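Local structure of cystatin-2 (Ornithodoros moubata, 3L0R) at residues A15-L20 and Y54-E59. The protein inhibits cysteine proteases of the cathepsin type, both endopeptidases and exopeptidases, as a secreted salivary cystatin of the soft tick. Sequence-based numbering, arbitrary orientation.
Sequences ARFLEL and YKLTIE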
loop_
_atom_site.group_PDB
_atom_site.type_symbol
_atom_site.label_atom_id
_atom_site.label_comp_id
_atom_site.label_asym_id
_atom_site.label_seq_id
_atom_site.Cartn_x
_atom_site.Cartn_y
_atom_site.Cartn_z
ATOM N N ALA A 15 4.101 11.766 2.557
ATOM C CA ALA A 15 2.664 11.525 2.654
ATOM C C ALA A 15 2.072 10.759 1.465
ATOM O O ALA A 15 1.272 9.843 1.666
ATOM C CB ALA A 15 1.915 12.846 2.874
ATOM N N ARG A 16 2.465 11.132 0.245
ATOM C CA ARG A 16 1.964 10.504 -0.987
ATOM C C ARG A 16 2.199 8.992 -0.981
ATOM O O ARG A 16 1.402 8.226 -1.509
ATOM C CB ARG A 16 2.575 11.159 -2.245
ATOM C CG ARG A 16 4.105 11.076 -2.325
ATOM C CD ARG A 16 4.725 12.172 -3.193
ATOM N NE ARG A 16 5.142 11.682 -4.517
ATOM C CZ ARG A 16 6.409 11.542 -4.923
ATOM N NH1 ARG A 16 7.428 11.861 -4.120
ATOM N NH2 ARG A 16 6.664 11.089 -6.148
ATOM N N PHE A 17 3.274 8.560 -0.349
ATOM C CA PHE A 17 3.588 7.151 -0.322
ATOM C C PHE A 17 2.730 6.426 0.695
ATOM O O PHE A 17 2.391 5.245 0.497
ATOM C CB PHE A 17 5.073 6.934 -0.051
ATOM C CG PHE A 17 5.974 7.575 -1.069
ATOM C CD1 PHE A 17 5.691 7.487 -2.439
ATOM C CD2 PHE A 17 7.113 8.254 -0.665
ATOM C CE1 PHE A 17 6.530 8.074 -3.374
ATOM C CE2 PHE A 17 7.963 8.847 -1.598
ATOM C CZ PHE A 17 7.676 8.758 -2.953
ATOM N N LEU A 18 2.356 7.126 1.766
ATOM C CA LEU A 18 1.445 6.555 2.753
ATOM C C LEU A 18 0.050 6.402 2.124
ATOM O O LEU A 18 -0.620 5.374 2.295
ATOM C CB LEU A 18 1.413 7.401 4.038
ATOM C CG LEU A 18 0.517 6.917 5.180
ATOM C CD1 LEU A 18 0.868 5.496 5.656
ATOM C CD2 LEU A 18 0.568 7.916 6.321
ATOM N N GLU A 19 -0.355 7.423 1.383
ATOM C CA GLU A 19 -1.593 7.401 0.627
ATOM C C GLU A 19 -1.663 6.180 -0.314
ATOM O O GLU A 19 -2.679 5.470 -0.372
ATOM C CB GLU A 19 -1.717 8.709 -0.158
ATOM C CG GLU A 19 -3.130 9.093 -0.585
ATOM C CD GLU A 19 -3.268 10.590 -0.874
ATOM O OE1 GLU A 19 -4.331 10.995 -1.401
ATOM O OE2 GLU A 19 -2.321 11.360 -0.566
ATOM N N LEU A 20 -0.572 5.936 -1.030
ATOM C CA LEU A 20 -0.496 4.829 -1.977
ATOM C C LEU A 20 -0.508 3.469 -1.265
ATOM O O LEU A 20 -1.098 2.502 -1.759
ATOM C CB LEU A 20 0.744 4.976 -2.873
ATOM C CG LEU A 20 0.679 6.007 -4.003
ATOM C CD1 LEU A 20 2.086 6.415 -4.401
ATOM C CD2 LEU A 20 -0.065 5.516 -5.230
ATOM N N TYR A 54 5.503 2.373 -8.343
ATOM C CA TYR A 54 5.845 2.632 -6.927
ATOM C C TYR A 54 5.989 1.300 -6.265
ATOM O O TYR A 54 5.057 0.484 -6.292
ATOM C CB TYR A 54 4.767 3.444 -6.220
ATOM C CG TYR A 54 4.593 4.822 -6.823
ATOM C CD1 TYR A 54 5.286 5.921 -6.302
ATOM C CD2 TYR A 54 3.757 5.026 -7.938
ATOM C CE1 TYR A 54 5.144 7.196 -6.854
ATOM C CE2 TYR A 54 3.607 6.276 -8.491
ATOM C CZ TYR A 54 4.304 7.354 -7.950
ATOM O OH TYR A 54 4.166 8.596 -8.495
ATOM N N LYS A 55 7.188 1.060 -5.736
ATOM C CA LYS A 55 7.478 -0.125 -4.940
ATOM C C LYS A 55 7.587 0.229 -3.433
ATOM O O LYS A 55 8.549 0.855 -2.973
ATOM C CB LYS A 55 8.716 -0.841 -5.480
ATOM C CG LYS A 55 9.155 -2.039 -4.638
ATOM C CD LYS A 55 9.585 -3.192 -5.495
ATOM C CE LYS A 55 10.956 -2.981 -6.062
ATOM N NZ LYS A 55 11.187 -3.917 -7.179
ATOM N N LEU A 56 6.577 -0.187 -2.675
ATOM C CA LEU A 56 6.495 0.138 -1.262
ATOM C C LEU A 56 6.669 -1.096 -0.389
ATOM O O LEU A 56 5.937 -2.091 -0.539
ATOM C CB LEU A 56 5.159 0.820 -0.950
ATOM C CG LEU A 56 4.591 1.761 -2.031
ATOM C CD1 LEU A 56 3.133 2.039 -1.765
ATOM C CD2 LEU A 56 5.393 3.079 -2.151
ATOM N N THR A 57 7.670 -1.027 0.486
ATOM C CA THR A 57 7.893 -1.990 1.525
ATOM C C THR A 57 7.225 -1.394 2.778
ATOM O O THR A 57 7.589 -0.314 3.269
ATOM C CB THR A 57 9.411 -2.250 1.728
ATOM O OG1 THR A 57 10.012 -2.558 0.467
ATOM C CG2 THR A 57 9.665 -3.418 2.674
ATOM N N ILE A 58 6.198 -2.092 3.247
ATOM C CA ILE A 58 5.329 -1.593 4.302
ATOM C C ILE A 58 5.079 -2.653 5.355
ATOM O O ILE A 58 5.210 -3.857 5.090
ATOM C CB ILE A 58 3.964 -1.121 3.747
ATOM C CG1 ILE A 58 3.087 -2.326 3.390
ATOM C CG2 ILE A 58 4.165 -0.147 2.540
ATOM C CD1 ILE A 58 2.037 -2.067 2.306
ATOM N N GLU A 59 4.741 -2.193 6.554
ATOM C CA GLU A 59 4.218 -3.071 7.586
ATOM C C GLU A 59 2.721 -2.918 7.695
ATOM O O GLU A 59 2.192 -1.803 7.757
ATOM C CB GLU A 59 4.895 -2.822 8.920
ATOM C CG GLU A 59 6.302 -3.351 8.925
ATOM C CD GLU A 59 7.085 -2.935 10.139
ATOM O OE1 GLU A 59 6.545 -2.173 10.977
ATOM O OE2 GLU A 59 8.257 -3.372 10.253
#
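Tyr54 sets its CG anti to its own carbonyl carbon, chi1 -63°, and this carries its ring toward residues 15-20, where Phe17 and Leu20 hold the same kind of first torsion. One face of this ring takes a methyl group of Leu20. CD1 of Leu20 lies 3.8 Å from the centroid of the Tyr54 ring and 14° off its normal, a CH-pi contact. Phe17 comes to the rim of the same ring. The two rings meet edge to edge, with CE1 of Phe17 3.8 Å from CD1 of Tyr54, and the two side chains cross at about a right angle.

Arg16 adds a looser touch at the Tyr54 edge, with NH2 4.2 Å from CE1 of Tyr54. CZ of Phe17 lies over one face of the Arg16 guanidinium, offset toward the rim, and NH1 of Arg16 forms a salt bridge with Glu14. Leu56 fills the next inward position of the strand. Its CD1 packs 3.9 Å from CB of Leu20, and its CD2 lies near CB of Phe17 at 4.4 Å. No hydrogen bond joins the two segments, so apolar contact carries most of the interface.

With Tyr54 replaced by an alanine, the Leu20 methyl is likely to lose its aromatic face and a gap to open beside Phe17.

Residues 15-20 run across residues 54-59 at 80°, with the axes 9.7 Å apart at their closest. Phe17 and Leu56 also touch Val44 of strand 34-48, and Leu56 reaches Ile92 of strand 86-95. The contact therefore belongs to the layer between helix 15-25 and the antiparallel sheet. A helix lying across the concave side of such a sheet is the hallmark of the cystatin fold.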